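Local coordinates for protein potential RNA-dependent RNA polymerase (Human picobirnavirus, PDB 5I62) that polymerises RNA from ribonucleoside triphosphates on an RNA template, probably serving both transcription and genome replication of a double-stranded RNA virus, at residues M82-R88 and V183-R187; T132-M136 and F208-I212. All coordinates share one frame; numbering follows the deposited sequence.

Interaction 1: M82-R88 and V183-R187; sequences MLPLKER and VLGWR
Met-82 and Trp-186 have their CA atoms 7.7 Å apart where the loop 82-88, which leads into helix 89-97 and tightens into a 3-10 turn at 85-87, packs on residues 183-187 of strand 176-189 in the mixed sheet, probably part of the polymerase fingers. Met-82 lays its extended side chain over one face of the indole: CG stands 3.5 Å from the centroid of the five-membered ring of Trp-186, almost on the ring normal, a CH-pi contact. The sulfur follows over the same face as a Met-aromatic contact, and CE ends at Trp-186 CB. Toward Arg-88 the indole comes edge-on, the planes 80° apart, with Trp-186 CD1 over the centre of one guanidinium face, 3.6 Å from Arg-88 CZ. Over the other face lies Leu-184 CD2, which also meets Leu-85 CD1 at 3.6 Å. The bend in the arginine chain (chi3 63°) carries its end to the strand, where Arg-88 NH2 donates to Gly-185 O over 2.9 Å, the donor 38° out of the carbonyl plane. Arg-88 NH1 gives a second bond to a water, which donates to Leu-184 O. Trp-186 NE1 hydrogen-bonds to Gln-200 OE1 of strand 199-205. A buried cationic group is thus held between the indole edge and a leucine methyl while two nitrogens engage successive strand carbonyls, directly and through water, which probably helps offset the cost of burying its charge.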
ATOM      1  N   MET A  82     -12.193 -12.489  -8.177  1.00 17.85           N
ATOM      2  CA  MET A  82     -10.893 -12.564  -8.814  1.00 18.07           C
ATOM      3  C   MET A  82     -11.048 -13.134 -10.224  1.00 18.84           C
ATOM      4  O   MET A  82     -11.508 -14.269 -10.395  1.00 19.81           O
ATOM      5  CB  MET A  82      -9.967 -13.425  -7.950  1.00 18.31           C
ATOM      6  CG  MET A  82      -8.658 -13.768  -8.586  1.00 21.01           C
ATOM      7  SD  MET A  82      -7.761 -14.975  -7.560  1.00 34.97           S
ATOM      8  CE  MET A  82      -6.202 -14.957  -8.407  1.00 28.01           C
ATOM      9  N   LEU A  83     -10.659 -12.358 -11.230  1.00 17.87           N
ATOM     10  CA  LEU A  83     -10.830 -12.790 -12.602  1.00 18.37           C
ATOM     11  C   LEU A  83      -9.839 -13.901 -12.942  1.00 22.94           C
ATOM     12  O   LEU A  83      -8.776 -14.005 -12.326  1.00 18.24           O
ATOM     13  CB  LEU A  83     -10.646 -11.622 -13.562  1.00 23.62           C
ATOM     14  CG  LEU A  83     -11.640 -10.451 -13.507  1.00 25.57           C
ATOM     15  CD1 LEU A  83     -11.312  -9.431 -14.578  1.00 25.87           C
ATOM     16  CD2 LEU A  83     -13.069 -10.946 -13.667  1.00 26.72           C
ATOM     17  N   PRO A  84     -10.162 -14.745 -13.920  1.00 25.14           N
ATOM     18  CA  PRO A  84      -9.204 -15.764 -14.376  1.00 22.57           C
ATOM     19  C   PRO A  84      -7.971 -15.112 -14.972  1.00 20.65           C
ATOM     20  O   PRO A  84      -8.009 -13.970 -15.434  1.00 19.50           O
ATOM     21  CB  PRO A  84      -9.966 -16.545 -15.455  1.00 21.17           C
ATOM     22  CG  PRO A  84     -11.399 -16.173 -15.302  1.00 24.79           C
ATOM     23  CD  PRO A  84     -11.473 -14.848 -14.595  1.00 24.53           C
ATOM     24  N   LEU A  85      -6.882 -15.881 -14.986  1.00 21.77           N
ATOM     25  CA  LEU A  85      -5.617 -15.419 -15.553  1.00 20.34           C
ATOM     26  C   LEU A  85      -5.789 -14.900 -16.977  1.00 21.21           C
ATOM     27  O   LEU A  85      -5.217 -13.869 -17.357  1.00 22.43           O
ATOM     28  CB  LEU A  85      -4.593 -16.559 -15.524  1.00 18.21           C
ATOM     29  CG  LEU A  85      -3.245 -16.239 -16.174  1.00 21.76           C
ATOM     30  CD1 LEU A  85      -2.504 -15.117 -15.406  1.00 24.33           C
ATOM     31  CD2 LEU A  85      -2.385 -17.486 -16.292  1.00 25.72           C
ATOM     32  N   LYS A  86      -6.582 -15.609 -17.785  1.00 21.12           N
ATOM     33  CA  LYS A  86      -6.839 -15.187 -19.158  1.00 26.03           C
ATOM     34  C   LYS A  86      -7.381 -13.756 -19.241  1.00 28.98           C
ATOM     35  O   LYS A  86      -7.213 -13.104 -20.278  1.00 30.43           O
ATOM     36  CB  LYS A  86      -7.826 -16.139 -19.832  1.00 29.54           C
ATOM     37  CG  LYS A  86      -9.275 -15.821 -19.462  1.00 33.90           C
ATOM     38  CD  LYS A  86     -10.285 -16.591 -20.289  1.00 41.30           C
ATOM     39  CE  LYS A  86     -11.087 -17.483 -19.449  1.00 42.23           C
ATOM     40  NZ  LYS A  86     -11.937 -18.425 -20.225  1.00 46.55           N
ATOM     41  N   GLU A  87      -8.029 -13.252 -18.188  1.00 22.93           N
ATOM     42  CA  GLU A  87      -8.567 -11.889 -18.202  1.00 28.68           C
ATOM     43  C   GLU A  87      -7.703 -10.886 -17.438  1.00 24.83           C
ATOM     44  O   GLU A  87      -8.130  -9.742 -17.247  1.00 23.46           O
ATOM     45  CB  GLU A  87      -9.991 -11.881 -17.647  1.00 26.55           C
ATOM     46  CG  GLU A  87     -10.925 -12.845 -18.359  1.00 30.29           C
ATOM     47  CD  GLU A  87     -12.178 -13.143 -17.546  1.00 43.61           C
ATOM     48  OE1 GLU A  87     -12.699 -14.283 -17.645  1.00 47.71           O
ATOM     49  OE2 GLU A  87     -12.641 -12.250 -16.793  1.00 44.28           O
ATOM     50  N   ARG A  88      -6.503 -11.294 -17.016  1.00 22.06           N
ATOM     51  CA  ARG A  88      -5.569 -10.463 -16.281  1.00 23.23           C
ATOM     52  C   ARG A  88      -4.267 -10.250 -17.041  1.00 22.55           C
ATOM     53  O   ARG A  88      -3.352  -9.633 -16.499  1.00 20.88           O
ATOM     54  CB  ARG A  88      -5.263 -11.091 -14.909  1.00 18.23           C
ATOM     55  CG  ARG A  88      -6.476 -11.178 -13.964  1.00 20.70           C
ATOM     56  CD  ARG A  88      -6.134 -11.866 -12.654  1.00 20.59           C
ATOM     57  NE  ARG A  88      -5.127 -11.131 -11.897  1.00 19.10           N
ATOM     58  CZ  ARG A  88      -4.289 -11.690 -11.026  1.00 21.10           C
ATOM     59  NH1 ARG A  88      -4.336 -13.006 -10.803  1.00 17.78           N
ATOM     60  NH2 ARG A  88      -3.404 -10.941 -10.383  1.00 18.12           N
ATOM     61  N   VAL A 183       6.114 -14.641  -7.939  1.00 14.99           N
ATOM     62  CA  VAL A 183       4.905 -15.395  -8.249  1.00 16.05           C
ATOM     63  C   VAL A 183       3.748 -14.418  -8.372  1.00 16.01           C
ATOM     64  O   VAL A 183       3.586 -13.533  -7.526  1.00 15.75           O
ATOM     65  CB  VAL A 183       4.628 -16.458  -7.173  1.00 16.40           C
ATOM     66  CG1 VAL A 183       3.217 -17.016  -7.316  1.00 15.77           C
ATOM     67  CG2 VAL A 183       5.676 -17.586  -7.263  1.00 14.25           C
ATOM     68  N   LEU A 184       2.932 -14.590  -9.420  1.00 18.01           N
ATOM     69  CA  LEU A 184       1.776 -13.725  -9.654  1.00 16.30           C
ATOM     70  C   LEU A 184       0.753 -13.920  -8.546  1.00 18.82           C
ATOM     71  O   LEU A 184       0.165 -15.002  -8.419  1.00 18.78           O
ATOM     72  CB  LEU A 184       1.142 -14.009 -11.011  1.00 16.25           C
ATOM     73  CG  LEU A 184      -0.085 -13.131 -11.333  1.00 17.59           C
ATOM     74  CD1 LEU A 184       0.299 -11.655 -11.490  1.00 16.96           C
ATOM     75  CD2 LEU A 184      -0.841 -13.610 -12.566  1.00 14.95           C
ATOM     76  N   GLY A 185       0.546 -12.876  -7.742  1.00 16.00           N
ATOM     77  CA  GLY A 185      -0.494 -12.837  -6.740  1.00 16.22           C
ATOM     78  C   GLY A 185      -1.596 -11.841  -7.090  1.00 18.86           C
ATOM     79  O   GLY A 185      -1.595 -11.190  -8.134  1.00 17.57           O
ATOM     80  N   TRP A 186      -2.554 -11.731  -6.176  1.00 15.15           N
ATOM     81  CA  TRP A 186      -3.777 -10.999  -6.465  1.00 18.60           C
ATOM     82  C   TRP A 186      -4.314 -10.358  -5.196  1.00 20.45           C
ATOM     83  O   TRP A 186      -4.223 -10.931  -4.115  1.00 17.75           O
ATOM     84  CB  TRP A 186      -4.831 -11.924  -7.086  1.00 18.37           C
ATOM     85  CG  TRP A 186      -6.174 -11.268  -7.314  1.00 15.80           C
ATOM     86  CD1 TRP A 186      -6.591 -10.637  -8.447  1.00 18.96           C
ATOM     87  CD2 TRP A 186      -7.271 -11.217  -6.398  1.00 17.35           C
ATOM     88  NE1 TRP A 186      -7.877 -10.177  -8.288  1.00 20.81           N
ATOM     89  CE2 TRP A 186      -8.320 -10.527  -7.040  1.00 18.52           C
ATOM     90  CE3 TRP A 186      -7.469 -11.692  -5.098  1.00 21.05           C
ATOM     91  CZ2 TRP A 186      -9.550 -10.299  -6.425  1.00 18.26           C
ATOM     92  CZ3 TRP A 186      -8.696 -11.466  -4.487  1.00 25.02           C
ATOM     93  CH2 TRP A 186      -9.719 -10.780  -5.153  1.00 19.42           C
ATOM     94  N   ARG A 187      -4.864  -9.152  -5.346  1.00 20.28           N
ATOM     95  CA  ARG A 187      -5.672  -8.517  -4.313  1.00 21.80           C
ATOM     96  C   ARG A 187      -6.877  -7.870  -4.971  1.00 21.23           C
ATOM     97  O   ARG A 187      -6.752  -7.253  -6.030  1.00 22.29           O
ATOM     98  CB  ARG A 187      -4.909  -7.444  -3.516  1.00 26.23           C
ATOM     99  CG  ARG A 187      -3.735  -7.970  -2.706  1.00 35.20           C
ATOM    100  CD  ARG A 187      -4.177  -8.969  -1.645  1.00 38.56           C
ATOM    101  NE  ARG A 187      -5.112  -8.390  -0.687  1.00 45.30           N
ATOM    102  CZ  ARG A 187      -4.746  -7.644   0.349  1.00 53.34           C
ATOM    103  NH1 ARG A 187      -3.458  -7.376   0.551  1.00 52.23           N
ATOM    104  NH2 ARG A 187      -5.663  -7.160   1.180  1.00 53.44           N
TER
HETATM  105  O   HOH W   1      -2.761 -14.354  -8.791  1.00 17.61           O

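Interaction 2: T132-M136 and F208-I212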
ATOM      1  N   THR A 132      18.074  -9.054   9.976  1.00 28.49           N
ATOM      2  CA  THR A 132      16.950  -8.688   9.120  1.00 28.37           C
ATOM      3  C   THR A 132      15.836  -9.726   9.190  1.00 28.61           C
ATOM      4  O   THR A 132      14.660  -9.381   9.355  1.00 27.99           O
ATOM      5  CB  THR A 132      17.435  -8.523   7.673  1.00 25.18           C
ATOM      6  OG1 THR A 132      18.457  -7.527   7.624  1.00 24.26           O
ATOM      7  CG2 THR A 132      16.291  -8.128   6.766  1.00 22.75           C
ATOM      8  N   VAL A 133      16.188 -11.004   9.037  1.00 25.20           N
ATOM      9  CA  VAL A 133      15.194 -12.070   9.135  1.00 27.78           C
ATOM     10  C   VAL A 133      14.498 -12.033  10.491  1.00 24.84           C
ATOM     11  O   VAL A 133      13.290 -12.272  10.585  1.00 23.39           O
ATOM     12  CB  VAL A 133      15.845 -13.446   8.879  1.00 30.86           C
ATOM     13  CG1 VAL A 133      14.867 -14.581   9.215  1.00 28.02           C
ATOM     14  CG2 VAL A 133      16.318 -13.559   7.441  1.00 27.28           C
ATOM     15  N   ALA A 134      15.249 -11.735  11.557  1.00 26.98           N
ATOM     16  CA  ALA A 134      14.687 -11.747  12.908  1.00 29.26           C
ATOM     17  C   ALA A 134      13.510 -10.790  13.035  1.00 34.48           C
ATOM     18  O   ALA A 134      12.556 -11.058  13.775  1.00 36.03           O
ATOM     19  CB  ALA A 134      15.765 -11.404  13.932  1.00 29.79           C
ATOM     20  N   VAL A 135      13.541  -9.673  12.315  1.00 34.55           N
ATOM     21  CA  VAL A 135      12.466  -8.707  12.506  1.00 35.03           C
ATOM     22  C   VAL A 135      11.412  -8.775  11.399  1.00 34.05           C
ATOM     23  O   VAL A 135      10.349  -8.166  11.536  1.00 36.92           O
ATOM     24  CB  VAL A 135      13.053  -7.295  12.654  1.00 34.14           C
ATOM     25  CG1 VAL A 135      14.240  -7.311  13.607  1.00 39.52           C
ATOM     26  CG2 VAL A 135      13.481  -6.808  11.380  1.00 42.21           C
ATOM     27  N   MET A 136      11.666  -9.531  10.322  1.00 31.92           N
ATOM     28  CA  MET A 136      10.695  -9.703   9.247  1.00 33.83           C
ATOM     29  C   MET A 136       9.462 -10.467   9.713  1.00 37.67           C
ATOM     30  O   MET A 136       9.505 -11.253  10.666  1.00 34.75           O
ATOM     31  CB  MET A 136      11.301 -10.463   8.059  1.00 33.20           C
ATOM     32  CG  MET A 136      12.345  -9.713   7.281  1.00 41.79           C
ATOM     33  SD  MET A 136      13.082 -10.802   6.049  1.00 27.46           S
ATOM     34  CE  MET A 136      11.791 -11.013   4.844  1.00 23.82           C
ATOM     35  N   PHE A 208      11.764 -15.147  -0.844  1.00 14.39           N
ATOM     36  CA  PHE A 208      12.265 -14.828   0.489  1.00 16.44           C
ATOM     37  C   PHE A 208      13.701 -14.294   0.430  1.00 15.43           C
ATOM     38  O   PHE A 208      14.018 -13.277   1.054  1.00 16.26           O
ATOM     39  CB  PHE A 208      12.173 -16.105   1.352  1.00 16.45           C
ATOM     40  CG  PHE A 208      12.325 -15.891   2.847  1.00 17.43           C
ATOM     41  CD1 PHE A 208      12.201 -14.641   3.427  1.00 19.35           C
ATOM     42  CD2 PHE A 208      12.591 -16.990   3.685  1.00 18.19           C
ATOM     43  CE1 PHE A 208      12.337 -14.476   4.801  1.00 18.75           C
ATOM     44  CE2 PHE A 208      12.738 -16.823   5.050  1.00 19.50           C
ATOM     45  CZ  PHE A 208      12.615 -15.563   5.613  1.00 19.67           C
ATOM     46  N   ALA A 209      14.580 -14.969  -0.325  1.00 15.52           N
ATOM     47  CA  ALA A 209      15.983 -14.553  -0.391  1.00 16.69           C
ATOM     48  C   ALA A 209      16.125 -13.126  -0.925  1.00 17.09           C
ATOM     49  O   ALA A 209      16.941 -12.341  -0.418  1.00 14.71           O
ATOM     50  CB  ALA A 209      16.796 -15.527  -1.251  1.00 14.25           C
ATOM     51  N   VAL A 210      15.354 -12.771  -1.954  1.00 13.53           N
ATOM     52  CA  VAL A 210      15.416 -11.403  -2.474  1.00 14.88           C
ATOM     53  C   VAL A 210      14.920 -10.417  -1.424  1.00 15.80           C
ATOM     54  O   VAL A 210      15.556  -9.387  -1.176  1.00 16.03           O
ATOM     55  CB  VAL A 210      14.621 -11.263  -3.790  1.00 14.94           C
ATOM     56  CG1 VAL A 210      14.644  -9.780  -4.287  1.00 14.16           C
ATOM     57  CG2 VAL A 210      15.177 -12.181  -4.868  1.00 12.23           C
ATOM     58  N   ASN A 211      13.776 -10.714  -0.798  1.00 16.41           N
ATOM     59  CA  ASN A 211      13.226  -9.809   0.210  1.00 15.63           C
ATOM     60  C   ASN A 211      14.191  -9.618   1.384  1.00 19.17           C
ATOM     61  O   ASN A 211      14.338  -8.503   1.894  1.00 16.71           O
ATOM     62  CB  ASN A 211      11.873 -10.320   0.705  1.00 18.92           C
ATOM     63  CG  ASN A 211      10.717  -9.892  -0.182  1.00 21.08           C
ATOM     64  OD1 ASN A 211      10.810  -8.914  -0.941  1.00 24.56           O
ATOM     65  ND2 ASN A 211       9.626 -10.612  -0.088  1.00 20.22           N
ATOM     66  N   ILE A 212      14.855 -10.689   1.832  1.00 15.56           N
ATOM     67  CA  ILE A 212      15.881 -10.544   2.872  1.00 16.51           C
ATOM     68  C   ILE A 212      16.971  -9.568   2.430  1.00 16.63           C
ATOM     69  O   ILE A 212      17.347  -8.648   3.167  1.00 19.53           O
ATOM     70  CB  ILE A 212      16.487 -11.916   3.230  1.00 20.26           C
ATOM     71  CG1 ILE A 212      15.437 -12.832   3.853  1.00 19.44           C
ATOM     72  CG2 ILE A 212      17.689 -11.732   4.172  1.00 19.97           C
ATOM     73  CD1 ILE A 212      15.915 -14.304   3.994  1.00 18.21           C
TER
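Met-136 and Val-133 pack against Phe-208 and Ile-212 in a helix-to-helix contact that joins the C-terminal turn of helix 129-135, and Met-136 just past it, to the first turn of helix 208-228. The methionine side chain, bent at its last torsion (chi3 71°), brings its methyl to the rim of the phenyl ring: Met-136 CE lies in the ring plane, 3.5 Å from Phe-208 CE1. The sulfur also approaches at the edge, 5.3 Å from the ring centroid and 78° off its normal, making an edge-on Met-aromatic contact. Met-136 meets Ile-212 roughly at right angles, with SD 3.8 Å from Ile-212 CG1. A face of the same phenyl ring is taken by Ile-212 from its own helix, its CD1 3.6 Å above the plane and displaced toward the rim. The same CD1 also meets Val-133 CG2, at 3.5 Å, so that isoleucine fills the corner between valine and ring. Val-133 CG1 reaches the Phe-208 ring obliquely and more loosely. Arg-150 of helix 150-157 adds contacts to both Met-136 and Phe-208, while Gln-219, farther along helix 208-228, binds Thr-132 O through its side-chain amide. No hydrogen bond crosses between the two segments; apolar packing joins them. Thr-132 turns its hydroxyl back to Ser-128 O, just before its helix, and its methyl faces the other helix, with CG2 3.8 Å from Ile-212 O.

Overall arrangement
The centres of interactions 1 and 2 lie 26 Å apart, and their nearest atoms, about 9 Å apart, do not touch. Their segments alternate along the chain: 82-88, 132-136, 183-187, 208-212. One connection runs through strand 199-205, which pairs antiparallel with the strand carrying 183-187 and is followed after two residues by helix 208-228. Interaction 1 fastens a loop to a mixed sheet, with Arg-88 and Leu-184 both touching Val-202, whereas interaction 2 ties two helices together. A second link is made by Val-210, which touches Cys-169 and Met-171 of strand 168-173, so the helix of interaction 2 packs on the same mixed sheet that carries 183-187.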